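Local coordinates for ferulic acid esterase, AmCE1/Fae1A (Anaeromyces mucronatus, PDB 5CXX), which probably hydrolyses feruloyl esters as an alpha/beta-hydrolase esterase of an anaerobic fungus, and here holds ferulic acid in its pocket, at residues D12-K17 against L86-A91; T38-N43 against V101-P106; T108-T111 against E117-K120; I173-A178 against I266-G271. One frame throughout, in Å; residues are numbered along the deposited sequence.

Interaction 1 of 4, residues D12-K17 against L86-A91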
loop_
_atom_site.group_PDB
_atom_site.type_symbol
_atom_site.label_atom_id
_atom_site.label_comp_id
_atom_site.label_asym_id
_atom_site.label_seq_id
_atom_site.Cartn_x
_atom_site.Cartn_y
_atom_site.Cartn_z
ATOM N N ASP A 12 14.588 4.944 -14.351
ATOM C CA ASP A 12 15.505 5.194 -13.250
ATOM C C ASP A 12 15.428 6.605 -12.719
ATOM O O ASP A 12 15.568 6.825 -11.520
ATOM C CB ASP A 12 16.950 4.879 -13.675
ATOM C CG ASP A 12 17.215 3.372 -13.777
ATOM O OD1 ASP A 12 16.450 2.556 -13.193
ATOM O OD2 ASP A 12 18.196 2.997 -14.445
ATOM N N LYS A 13 15.206 7.599 -13.577
ATOM C CA LYS A 13 15.229 8.940 -13.071
ATOM C C LYS A 13 14.072 9.312 -12.131
ATOM O O LYS A 13 14.178 10.308 -11.404
ATOM C CB LYS A 13 15.300 9.943 -14.214
ATOM C CG LYS A 13 14.073 9.954 -15.055
ATOM C CD LYS A 13 14.183 11.003 -16.195
ATOM C CE LYS A 13 13.004 10.872 -17.136
ATOM N NZ LYS A 13 13.001 11.962 -18.178
ATOM N N TYR A 14 12.976 8.548 -12.101
ATOM C CA TYR A 14 11.928 8.872 -11.166
ATOM C C TYR A 14 12.153 8.144 -9.836
ATOM O O TYR A 14 11.727 8.650 -8.786
ATOM C CB TYR A 14 10.542 8.483 -11.729
ATOM C CG TYR A 14 10.199 9.413 -12.829
ATOM C CD1 TYR A 14 9.745 10.681 -12.543
ATOM C CD2 TYR A 14 10.349 9.010 -14.165
ATOM C CE1 TYR A 14 9.471 11.561 -13.581
ATOM C CE2 TYR A 14 10.060 9.888 -15.220
ATOM C CZ TYR A 14 9.635 11.138 -14.900
ATOM O OH TYR A 14 9.372 11.983 -15.951
ATOM N N ARG A 15 12.842 6.989 -9.826
ATOM C CA ARG A 15 13.029 6.280 -8.555
ATOM C C ARG A 15 14.344 6.604 -7.854
ATOM O O ARG A 15 14.660 6.041 -6.810
ATOM C CB ARG A 15 12.923 4.762 -8.750
ATOM C CG ARG A 15 13.905 4.228 -9.831
ATOM C CD ARG A 15 13.709 2.668 -9.951
ATOM N NE ARG A 15 14.227 1.966 -8.749
ATOM C CZ ARG A 15 14.442 0.652 -8.721
ATOM N NH1 ARG A 15 14.108 -0.083 -9.797
ATOM N NH2 ARG A 15 14.957 0.064 -7.631
ATOM N N THR A 16 15.112 7.519 -8.457
ATOM C CA THR A 16 16.435 7.954 -7.961
ATOM C C THR A 16 16.321 9.406 -7.465
ATOM O O THR A 16 15.682 10.265 -8.147
ATOM C CB THR A 16 17.480 7.847 -9.129
ATOM O OG1 THR A 16 17.536 6.461 -9.511
ATOM C CG2 THR A 16 18.882 8.277 -8.685
ATOM N N LYS A 17 16.979 9.713 -6.342
ATOM C CA LYS A 17 17.107 11.111 -5.942
ATOM C C LYS A 17 18.010 11.855 -6.913
ATOM O O LYS A 17 19.113 11.411 -7.204
ATOM C CB LYS A 17 17.670 11.241 -4.510
ATOM C CG LYS A 17 16.596 10.682 -3.529
ATOM C CD LYS A 17 17.184 10.844 -2.088
ATOM C CE LYS A 17 16.204 10.355 -1.032
ATOM N NZ LYS A 17 16.879 10.443 0.355
ATOM N N LEU A 86 6.052 15.170 -8.745
ATOM C CA LEU A 86 5.539 16.522 -8.412
ATOM C C LEU A 86 6.240 17.609 -9.222
ATOM O O LEU A 86 5.627 18.592 -9.701
ATOM C CB LEU A 86 5.715 16.749 -6.880
ATOM C CG LEU A 86 5.450 18.199 -6.441
ATOM C CD1 LEU A 86 3.976 18.549 -6.671
ATOM C CD2 LEU A 86 5.805 18.254 -4.932
ATOM N N LYS A 87 7.544 17.452 -9.369
ATOM C CA LYS A 87 8.379 18.465 -10.054
ATOM C C LYS A 87 7.983 18.595 -11.525
ATOM O O LYS A 87 8.221 19.643 -12.138
ATOM C CB LYS A 87 9.872 18.101 -9.931
ATOM C CG LYS A 87 10.625 18.596 -8.672
ATOM C CD LYS A 87 10.083 19.920 -8.057
ATOM C CE LYS A 87 11.065 20.635 -7.067
ATOM N NZ LYS A 87 12.532 20.698 -7.418
ATOM N N GLU A 88 7.364 17.553 -12.085
ATOM C CA GLU A 88 6.884 17.571 -13.466
ATOM C C GLU A 88 5.374 17.834 -13.547
ATOM O O GLU A 88 4.763 17.819 -14.641
ATOM C CB GLU A 88 7.244 16.277 -14.146
ATOM C CG GLU A 88 8.733 16.114 -14.278
ATOM C CD GLU A 88 9.104 14.898 -15.054
ATOM O OE1 GLU A 88 8.191 14.165 -15.466
ATOM O OE2 GLU A 88 10.306 14.671 -15.253
ATOM N N GLY A 89 4.785 18.201 -12.416
ATOM C CA GLY A 89 3.356 18.443 -12.371
ATOM C C GLY A 89 2.539 17.178 -12.559
ATOM O O GLY A 89 1.370 17.285 -12.950
ATOM N N ARG A 90 3.111 16.010 -12.201
ATOM C CA ARG A 90 2.437 14.729 -12.405
ATOM C C ARG A 90 1.997 14.030 -11.115
ATOM O O ARG A 90 1.563 12.891 -11.169
ATOM C CB ARG A 90 3.334 13.762 -13.187
ATOM C CG ARG A 90 4.072 14.479 -14.313
ATOM C CD ARG A 90 4.156 13.786 -15.570
ATOM N NE ARG A 90 4.237 12.319 -15.586
ATOM C CZ ARG A 90 5.321 11.570 -15.794
ATOM N NH1 ARG A 90 5.205 10.256 -15.873
ATOM N NH2 ARG A 90 6.509 12.108 -15.943
ATOM N N ALA A 91 2.151 14.707 -9.978
ATOM C CA ALA A 91 1.618 14.199 -8.729
ATOM C C ALA A 91 1.248 15.379 -7.872
ATOM O O ALA A 91 1.723 16.495 -8.141
ATOM C CB ALA A 91 2.666 13.295 -7.996
#

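Interaction 2 of 4, residues T38-N43 against V101-P106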
loop_
_atom_site.group_PDB
_atom_site.type_symbol
_atom_site.label_atom_id
_atom_site.label_comp_id
_atom_site.label_asym_id
_atom_site.label_seq_id
_atom_site.Cartn_x
_atom_site.Cartn_y
_atom_site.Cartn_z
ATOM N N THR A 38 -0.514 -1.891 22.783
ATOM C CA THR A 38 0.905 -1.611 22.947
ATOM C C THR A 38 1.271 -0.304 22.262
ATOM O O THR A 38 0.522 0.203 21.439
ATOM C CB THR A 38 1.779 -2.719 22.326
ATOM O OG1 THR A 38 1.498 -2.787 20.936
ATOM C CG2 THR A 38 1.502 -4.071 22.981
ATOM N N GLU A 39 2.436 0.196 22.666
ATOM C CA GLU A 39 3.079 1.276 21.897
ATOM C C GLU A 39 3.639 0.752 20.587
ATOM O O GLU A 39 4.278 -0.311 20.554
ATOM C CB GLU A 39 4.212 1.926 22.710
ATOM C CG GLU A 39 3.781 2.567 24.016
ATOM C CD GLU A 39 3.163 3.962 23.866
ATOM O OE1 GLU A 39 3.250 4.558 22.778
ATOM O OE2 GLU A 39 2.600 4.482 24.862
ATOM N N ARG A 40 3.313 1.438 19.497
ATOM C CA ARG A 40 3.749 1.030 18.167
ATOM C C ARG A 40 4.512 2.161 17.482
ATOM O O ARG A 40 4.565 3.279 17.991
ATOM C CB ARG A 40 2.550 0.612 17.314
ATOM C CG ARG A 40 1.538 -0.259 18.041
ATOM C CD ARG A 40 0.526 -0.850 17.072
ATOM N NE ARG A 40 1.113 -1.897 16.240
ATOM C CZ ARG A 40 1.338 -1.776 14.936
ATOM N NH1 ARG A 40 1.026 -0.651 14.308
ATOM N NH2 ARG A 40 1.877 -2.781 14.259
ATOM N N LYS A 41 5.103 1.864 16.329
ATOM C CA LYS A 41 5.854 2.878 15.571
ATOM C C LYS A 41 5.348 2.976 14.145
ATOM O O LYS A 41 4.887 1.979 13.572
ATOM C CB LYS A 41 7.335 2.523 15.523
ATOM C CG LYS A 41 8.015 2.654 17.008
ATOM C CD LYS A 41 9.514 2.406 17.013
ATOM C CE LYS A 41 10.157 2.837 18.341
ATOM N NZ LYS A 41 9.230 2.600 19.463
ATOM N N MET A 42 5.444 4.188 13.587
ATOM C CA MET A 42 5.194 4.375 12.141
ATOM C C MET A 42 6.127 5.508 11.685
ATOM O O MET A 42 6.490 6.372 12.490
ATOM C CB MET A 42 3.721 4.765 11.797
ATOM C CG MET A 42 3.255 6.024 12.549
ATOM S SD MET A 42 1.469 6.103 12.186
ATOM C CE MET A 42 0.980 7.520 13.223
ATOM N N ASN A 43 6.497 5.519 10.389
ATOM C CA ASN A 43 7.159 6.704 9.851
ATOM C C ASN A 43 6.140 7.626 9.247
ATOM O O ASN A 43 5.250 7.208 8.483
ATOM C CB ASN A 43 8.162 6.326 8.786
ATOM C CG ASN A 43 9.391 5.671 9.396
ATOM O OD1 ASN A 43 10.056 6.266 10.243
ATOM N ND2 ASN A 43 9.676 4.427 9.001
ATOM N N VAL A 101 2.833 -2.958 9.868
ATOM C CA VAL A 101 1.569 -3.586 9.460
ATOM C C VAL A 101 1.231 -4.809 10.325
ATOM O O VAL A 101 0.086 -5.267 10.324
ATOM C CB VAL A 101 1.643 -4.025 7.968
ATOM C CG1 VAL A 101 0.248 -4.544 7.445
ATOM C CG2 VAL A 101 2.095 -2.805 7.176
ATOM N N TYR A 102 2.205 -5.280 11.107
ATOM C CA TYR A 102 1.926 -6.496 11.911
ATOM C C TYR A 102 1.337 -6.038 13.236
ATOM O O TYR A 102 2.043 -5.593 14.151
ATOM C CB TYR A 102 3.213 -7.318 12.117
ATOM C CG TYR A 102 2.939 -8.572 12.946
ATOM C CD1 TYR A 102 1.959 -9.491 12.506
ATOM C CD2 TYR A 102 3.599 -8.797 14.160
ATOM C CE1 TYR A 102 1.661 -10.593 13.287
ATOM C CE2 TYR A 102 3.308 -9.936 14.951
ATOM C CZ TYR A 102 2.340 -10.813 14.512
ATOM O OH TYR A 102 2.083 -11.905 15.272
ATOM N N ALA A 103 -0.003 -6.134 13.332
ATOM C CA ALA A 103 -0.728 -5.577 14.478
ATOM C C ALA A 103 -1.600 -6.608 15.175
ATOM O O ALA A 103 -2.814 -6.498 15.199
ATOM C CB ALA A 103 -1.609 -4.376 13.968
ATOM N N PRO A 104 -1.011 -7.632 15.770
ATOM C CA PRO A 104 -1.781 -8.689 16.435
ATOM C C PRO A 104 -2.469 -8.205 17.699
ATOM O O PRO A 104 -1.913 -7.387 18.482
ATOM C CB PRO A 104 -0.678 -9.744 16.810
ATOM C CG PRO A 104 0.568 -8.821 17.043
ATOM C CD PRO A 104 0.450 -7.810 15.884
ATOM N N LYS A 105 -3.661 -8.766 17.953
ATOM C CA LYS A 105 -4.336 -8.638 19.245
ATOM C C LYS A 105 -3.438 -9.218 20.349
ATOM O O LYS A 105 -2.765 -10.192 20.070
ATOM C CB LYS A 105 -5.653 -9.405 19.200
ATOM C CG LYS A 105 -6.595 -8.910 18.080
ATOM C CD LYS A 105 -7.898 -9.746 18.143
ATOM C CE LYS A 105 -9.149 -8.874 17.901
ATOM N NZ LYS A 105 -9.279 -8.351 16.503
ATOM N N PRO A 106 -3.485 -8.722 21.589
ATOM C CA PRO A 106 -2.672 -9.394 22.636
ATOM C C PRO A 106 -2.981 -10.854 22.782
ATOM O O PRO A 106 -4.155 -11.280 22.666
ATOM C CB PRO A 106 -3.059 -8.682 23.946
ATOM C CG PRO A 106 -3.552 -7.390 23.494
ATOM C CD PRO A 106 -4.127 -7.496 22.103
HETATM O O HOH W 1 2.361 -4.302 17.232
#

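Interaction 3 of 4, residues T108-T111 against E117-K120. With FER (3-(4-hydroxy-3-methoxyphenyl)-2-propenoic acid), chain D.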
loop_
_atom_site.group_PDB
_atom_site.type_symbol
_atom_site.label_atom_id
_atom_site.label_comp_id
_atom_site.label_asym_id
_atom_site.label_seq_id
_atom_site.Cartn_x
_atom_site.Cartn_y
_atom_site.Cartn_z
ATOM N N THR A 108 -1.768 -12.989 20.717
ATOM C CA THR A 108 -1.643 -13.652 19.422
ATOM C C THR A 108 -0.402 -13.277 18.671
ATOM O O THR A 108 -0.228 -13.730 17.528
ATOM C CB THR A 108 -2.829 -13.392 18.510
ATOM O OG1 THR A 108 -2.792 -12.034 18.048
ATOM C CG2 THR A 108 -4.087 -13.619 19.268
ATOM N N ALA A 109 0.535 -12.578 19.308
ATOM C CA ALA A 109 1.766 -12.222 18.600
ATOM C C ALA A 109 2.680 -13.447 18.527
ATOM O O ALA A 109 2.889 -14.164 19.562
ATOM C CB ALA A 109 2.494 -11.049 19.338
ATOM N N VAL A 110 3.174 -13.744 17.319
ATOM C CA VAL A 110 4.047 -14.875 17.127
ATOM C C VAL A 110 5.214 -14.436 16.228
ATOM O O VAL A 110 5.192 -13.350 15.620
ATOM C CB VAL A 110 3.300 -16.101 16.489
ATOM C CG1 VAL A 110 2.154 -16.535 17.402
ATOM C CG2 VAL A 110 2.791 -15.748 15.068
ATOM N N THR A 111 6.226 -15.298 16.189
ATOM C CA THR A 111 7.411 -14.953 15.438
ATOM C C THR A 111 7.141 -15.037 13.923
ATOM O O THR A 111 6.266 -15.800 13.491
ATOM C CB THR A 111 8.560 -15.883 15.904
ATOM O OG1 THR A 111 9.803 -15.307 15.525
ATOM C CG2 THR A 111 8.389 -17.272 15.348
ATOM N N GLU A 117 -1.181 -18.256 11.763
ATOM C CA GLU A 117 -1.257 -17.429 12.956
ATOM C C GLU A 117 -0.515 -16.133 12.788
ATOM O O GLU A 117 -0.984 -15.100 13.243
ATOM C CB GLU A 117 -0.699 -18.210 14.172
ATOM C CG GLU A 117 -0.921 -17.445 15.487
ATOM C CD GLU A 117 -2.404 -17.228 15.826
ATOM O OE1 GLU A 117 -3.258 -18.024 15.358
ATOM O OE2 GLU A 117 -2.709 -16.284 16.587
ATOM N N TYR A 118 0.634 -16.151 12.120
ATOM C CA TYR A 118 1.334 -14.874 11.894
ATOM C C TYR A 118 0.532 -13.947 10.934
ATOM O O TYR A 118 0.428 -12.721 11.118
ATOM C CB TYR A 118 2.785 -15.149 11.364
ATOM C CG TYR A 118 3.605 -13.891 11.132
ATOM C CD1 TYR A 118 3.954 -13.063 12.215
ATOM C CD2 TYR A 118 4.115 -13.593 9.870
ATOM C CE1 TYR A 118 4.691 -11.912 11.992
ATOM C CE2 TYR A 118 4.884 -12.472 9.646
ATOM C CZ TYR A 118 5.167 -11.621 10.720
ATOM O OH TYR A 118 5.908 -10.461 10.465
ATOM N N TYR A 119 -0.091 -14.545 9.892
ATOM C CA TYR A 119 -0.883 -13.710 9.004
ATOM C C TYR A 119 -1.997 -12.946 9.688
ATOM O O TYR A 119 -2.347 -11.849 9.199
ATOM C CB TYR A 119 -1.498 -14.601 7.903
ATOM C CG TYR A 119 -0.531 -15.481 7.141
ATOM C CD1 TYR A 119 0.826 -15.161 6.967
ATOM C CD2 TYR A 119 -1.007 -16.641 6.517
ATOM C CE1 TYR A 119 1.677 -15.997 6.268
ATOM C CE2 TYR A 119 -0.147 -17.444 5.776
ATOM C CZ TYR A 119 1.173 -17.119 5.661
ATOM O OH TYR A 119 2.016 -17.967 4.970
ATOM N N LYS A 120 -2.601 -13.541 10.727
ATOM C CA LYS A 120 -3.736 -12.874 11.411
ATOM C C LYS A 120 -3.389 -11.449 11.872
ATOM O O LYS A 120 -4.247 -10.570 11.912
ATOM C CB LYS A 120 -4.190 -13.684 12.622
ATOM C CG LYS A 120 -4.886 -15.009 12.176
ATOM C CD LYS A 120 -5.273 -15.762 13.448
ATOM C CE LYS A 120 -5.862 -17.155 13.094
ATOM N NZ LYS A 120 -6.055 -17.927 14.351
HETATM C C4 FER D . 2.260 -16.956 1.347
HETATM C C5 FER D . 3.445 -16.652 0.617
HETATM C C6 FER D . 3.984 -15.402 0.699
HETATM C C3 FER D . 1.629 -15.925 2.068
HETATM C C2 FER D . 2.169 -14.672 2.183
HETATM C C1 FER D . 3.331 -14.396 1.487
HETATM C C10 FER D . -0.232 -15.222 3.221
HETATM C C7 FER D . 3.926 -13.037 1.633
HETATM C C8 FER D . 5.190 -12.717 1.307
HETATM C C9 FER D . 5.651 -11.276 1.515
HETATM O O1 FER D . 4.898 -10.378 2.006
HETATM O O2 FER D . 6.839 -10.989 1.214
HETATM O O4 FER D . 1.632 -18.165 1.340
HETATM O O3 FER D . 0.485 -16.331 2.689
HETATM O O HOH W 2 -0.360 -12.931 14.752
#

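Interaction 4 of 4, residues I173-A178 against I266-G271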
loop_
_atom_site.group_PDB
_atom_site.type_symbol
_atom_site.label_atom_id
_atom_site.label_comp_id
_atom_site.label_asym_id
_atom_site.label_seq_id
_atom_site.Cartn_x
_atom_site.Cartn_y
_atom_site.Cartn_z
ATOM N N ILE A 173 -11.283 4.605 1.668
ATOM C CA ILE A 173 -10.066 4.541 0.862
ATOM C C ILE A 173 -10.429 4.831 -0.592
ATOM O O ILE A 173 -11.102 3.995 -1.240
ATOM C CB ILE A 173 -9.427 3.151 0.928
ATOM C CG1 ILE A 173 -9.175 2.616 2.389
ATOM C CG2 ILE A 173 -8.110 3.146 0.142
ATOM C CD1 ILE A 173 -8.318 3.573 3.228
ATOM N N GLY A 174 -9.960 5.952 -1.118
ATOM C CA GLY A 174 -10.290 6.331 -2.515
ATOM C C GLY A 174 -9.375 5.614 -3.521
ATOM O O GLY A 174 -9.792 5.348 -4.642
ATOM N N TYR A 175 -8.116 5.313 -3.161
ATOM C CA TYR A 175 -7.103 4.852 -4.116
ATOM C C TYR A 175 -6.415 3.646 -3.507
ATOM O O TYR A 175 -5.910 3.764 -2.364
ATOM C CB TYR A 175 -6.029 5.958 -4.410
ATOM C CG TYR A 175 -6.647 7.229 -4.901
ATOM C CD1 TYR A 175 -7.193 8.163 -3.992
ATOM C CD2 TYR A 175 -6.739 7.493 -6.279
ATOM C CE1 TYR A 175 -7.788 9.308 -4.463
ATOM C CE2 TYR A 175 -7.325 8.640 -6.727
ATOM C CZ TYR A 175 -7.841 9.541 -5.831
ATOM O OH TYR A 175 -8.390 10.664 -6.477
ATOM N N VAL A 176 -6.370 2.517 -4.213
ATOM C CA VAL A 176 -5.804 1.278 -3.722
ATOM C C VAL A 176 -4.705 0.806 -4.653
ATOM O O VAL A 176 -4.943 0.687 -5.854
ATOM C CB VAL A 176 -6.872 0.150 -3.608
ATOM C CG1 VAL A 176 -6.295 -1.117 -2.940
ATOM C CG2 VAL A 176 -8.136 0.712 -2.952
ATOM N N GLY A 177 -3.517 0.500 -4.110
ATOM C CA GLY A 177 -2.399 0.059 -4.920
ATOM C C GLY A 177 -1.832 -1.214 -4.345
ATOM O O GLY A 177 -1.471 -1.313 -3.168
ATOM N N ALA A 178 -1.674 -2.221 -5.189
ATOM C CA ALA A 178 -1.251 -3.520 -4.696
ATOM C C ALA A 178 -0.073 -3.991 -5.531
ATOM O O ALA A 178 -0.277 -4.386 -6.706
ATOM C CB ALA A 178 -2.414 -4.561 -4.777
ATOM N N ILE A 266 1.188 6.601 -8.102
ATOM C CA ILE A 266 1.241 7.989 -7.604
ATOM C C ILE A 266 0.894 8.991 -8.708
ATOM O O ILE A 266 0.499 10.122 -8.451
ATOM C CB ILE A 266 2.646 8.252 -6.982
ATOM C CG1 ILE A 266 2.786 7.413 -5.705
ATOM C CG2 ILE A 266 2.856 9.774 -6.661
ATOM C CD1 ILE A 266 1.862 7.802 -4.525
ATOM N N GLN A 267 1.017 8.550 -9.966
ATOM C CA GLN A 267 0.526 9.380 -11.050
ATOM C C GLN A 267 -0.999 9.508 -11.066
ATOM O O GLN A 267 -1.534 10.397 -11.754
ATOM C CB GLN A 267 0.966 8.802 -12.393
ATOM C CG GLN A 267 2.414 9.095 -12.698
ATOM C CD GLN A 267 2.822 8.474 -13.997
ATOM O OE1 GLN A 267 2.467 8.969 -15.085
ATOM N NE2 GLN A 267 3.514 7.353 -13.924
ATOM N N THR A 268 -1.689 8.619 -10.360
ATOM C CA THR A 268 -3.165 8.655 -10.395
ATOM C C THR A 268 -3.789 9.244 -9.130
ATOM O O THR A 268 -4.973 9.578 -9.116
ATOM C CB THR A 268 -3.767 7.265 -10.575
ATOM O OG1 THR A 268 -3.672 6.514 -9.359
ATOM C CG2 THR A 268 -3.148 6.514 -11.758
ATOM N N THR A 269 -3.022 9.318 -8.056
ATOM C CA THR A 269 -3.671 9.622 -6.780
ATOM C C THR A 269 -4.086 11.082 -6.676
ATOM O O THR A 269 -3.411 12.000 -7.193
ATOM C CB THR A 269 -2.752 9.258 -5.583
ATOM O OG1 THR A 269 -1.416 9.702 -5.833
ATOM C CG2 THR A 269 -2.696 7.730 -5.398
ATOM N N PHE A 270 -5.195 11.311 -5.959
ATOM C CA PHE A 270 -5.612 12.644 -5.540
ATOM C C PHE A 270 -5.860 13.607 -6.700
ATOM O O PHE A 270 -5.603 14.793 -6.590
ATOM C CB PHE A 270 -4.577 13.242 -4.591
ATOM C CG PHE A 270 -4.102 12.258 -3.544
ATOM C CD1 PHE A 270 -4.995 11.515 -2.808
ATOM C CD2 PHE A 270 -2.743 12.117 -3.297
ATOM C CE1 PHE A 270 -4.525 10.582 -1.846
ATOM C CE2 PHE A 270 -2.250 11.224 -2.300
ATOM C CZ PHE A 270 -3.163 10.447 -1.582
ATOM N N GLY A 271 -6.415 13.086 -7.780
ATOM C CA GLY A 271 -6.808 13.941 -8.873
ATOM C C GLY A 271 -5.662 14.459 -9.732
ATOM O O GLY A 271 -5.848 15.412 -10.492
#

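Interaction 1 of 4, residues D12-K17 against L86-A91
Glu-88 OE1 is gripped from two sides of the contact: the phenol of Tyr-14 donates to it from OH at 2.5 Å, and Arg-90 NH2 reaches it at 2.7 Å as part of a salt bridge. The glutamate sits where helix 77-87 ends in a Schellman motif. Gly-89, with positive phi, is the C-prime residue; its N bonds to Leu-86 O while Arg-90 N turns back to Leu-85 O. This turn presents Glu-88 and Arg-90 together to the short, weakly bonded helical turn 12-15.

Tyr-14 and Glu-88 approach from opposite directions. The hydroxyl meets OE1 on the syn side of the carboxylate, only 18° out of its plane, and OE1 itself lies at the edge of the phenol ring, near the ring plane. Ring and carboxylate are nonetheless turned almost square to one another, at 83°. The glutamate gets there with an extended chain beyond CG (chi2 -175°).

Arg-90 comes in across the tyrosine instead, its chain bent at chi2 and chi3, and Tyr-14 OH and Glu-88 OE1 both lie at the edge of the guanidinium, near its plane. The salt bridge has a poor N-H angle and is weak as a hydrogen bond. The other terminal nitrogen, Arg-90 NH1, bonds to Tyr-263 OH and Gln-267 OE1, which fix the rotation of the guanidinium, and the ring of Tyr-263 also meets that of Tyr-14. The carboxylate is likely to feel a further positive charge, since Lys-13 NZ stands 4.8 Å from Glu-88 OE2.

Interaction 2 of 4, residues T38-N43 against V101-P106
Arg-40 NH2 donates to the backbone carbonyl of Tyr-102, 2.8 Å from its O, and this bond carries the contact. It is bent, with an N-H...O angle of 132°, and the donor stands well above the carbonyl plane rather than on a lone pair. Over one face of the same guanidinium lies the methyl of Ala-103, with CB 3.8 Å from Arg-40 NH2 and offset toward the rim. Water 1 sits at the edge in the guanidinium plane; it accepts from Arg-40 NE at 2.9 Å and donates a weak bond to Tyr-102 O, so one carbonyl is reached both directly and through water.

The arginine is delivered by a chain that runs straight at chi2 and then bends at chi3 (72°), which swings the guanidinium from strand 38-45 to the loop. That strand is the second from the edge of the mixed sheet of this alpha/beta-hydrolase fold, between 26-33 and 95-99, and the loop follows 95-99 on the way to helix 116-123.

Further out, NH2 also donates to Asp-100 O, just before the loop segment, while NH1 bonds to Tyr-31 OH on the edge strand and makes a long, weak ion pair with Glu-128. A leucine in place of Arg-40 would probably leave the carbonyls of Tyr-102 and Asp-100 without the donor they share. The loop has holds of its own: Tyr-102 OH bonds to Val-110 N, and Ala-103 O accepts from Asn-124 ND2. The ring of Tyr-102 carries Pro-104 CD over its centre, 3.6 Å above its plane.

Interaction 3 of 4, residues T108-T111 against E117-K120
Residues 108-111, extended from Ala-109 on, run past the first turn of helix 116-123, nearest where Val-110 CA lies 5.9 Å from Tyr-118 CA. No direct hydrogen bond joins the two backbones; water 2 does so, donating to Thr-108 O at 2.9 Å and to Glu-117 O at 2.7 Å.

Val-110 straddles the helix residues with its two methyls. CG1 rests on Glu-117 CG, and CG2 packs on Tyr-118, 3.6 Å from its CA. Glu-117, bent at chi2 (63°), turns its carboxylate across Thr-108, whose CB is 3.5 Å from Glu-117 OE2, while OE1 takes a salt bridge from Lys-120 NZ.

The loop thus backs the helix that, on its other side, helps to line the ferulic acid pocket of this alpha/beta-hydrolase. There Tyr-119 lays one ring face against the methoxy group of the ligand, with FER C10 3.3 Å above the ring plane over its centre. A serine in place of Tyr-119 would probably leave that methoxy methyl without its aromatic platform and Ser-193 OG without its phenol partner. On the ligand itself, Asp-190, Leu-65, Met-157 and His-196 supply hydrogen bonds.

Interaction 4 of 4, residues I173-A178 against I266-G271
One face of the Tyr-175 ring is laid against the backbone of the 266-271 turn: Thr-269 CA stands 3.7 Å above the ring plane and Phe-270 N 3.2 Å above it, both offset toward the rim. The first is a CH-pi contact, with CA 24° off the ring normal. Phe-270 N comes close to Tyr-175 OH as well, but at a poor angle, and no hydrogen bond forms there. Tyr-175 OH instead accepts a weak bond from Gly-271 N at 3.4 Å.

Beside this, the ring of Phe-270 meets Tyr-175 obliquely, with the planes at 71° and the centroids 5.5 Å apart; Tyr-175 CE1 and Phe-270 CD1 touch at 3.9 Å. The other flat surface in the group is a face of Phe-270, on which Thr-269 CB lies. Thr-269 CG2 in turn leans on Tyr-175 CB, 3.9 Å away, and Thr-268 O approaches the ring at CE2.

Tyr-175 reaches all this because its CG stands anti to the carbonyl carbon (chi1 -56°), on a bond that already leads toward the turn. Positive phi at Phe-270 curls the chain so that Gly-271 N follows Phe-270 N round to the tyrosine. Thr-268 OG1 is tied back to Phe-265 O, and Phe-270 O takes Lys-92 NZ.

Strand 175-179 lies between 150-155 and 213-219, and Phe-270 also packs on Ala-151. The turn after the last helix, 255-266, is thereby seated on the central parallel strands, as suits an alpha/beta-hydrolase sheet flanked by helices.

Overall arrangement
Starting from the N terminus, interaction 1 ties helix 12-15 to the end of helix 77-87, closing a long loop that takes in the first three strands of the sheet. Interaction 2 crosses it: 38-43 lies inside that loop and 101-106 beyond it, so strand 38-45 is joined to the segment after 95-99. Interaction 3 follows in series as a short local closure joining the loop before helix 116-123 to that helix's first turn, and touches interaction 2 through Tyr-102 OH and Val-110 N. Interaction 4 spans the C-terminal half and brings the chain end back to strand 175-179. It meets interaction 1 where Ala-91 CB packs on Ile-266 CG2, whereas interactions 2 and 3 lie across the chain's centre.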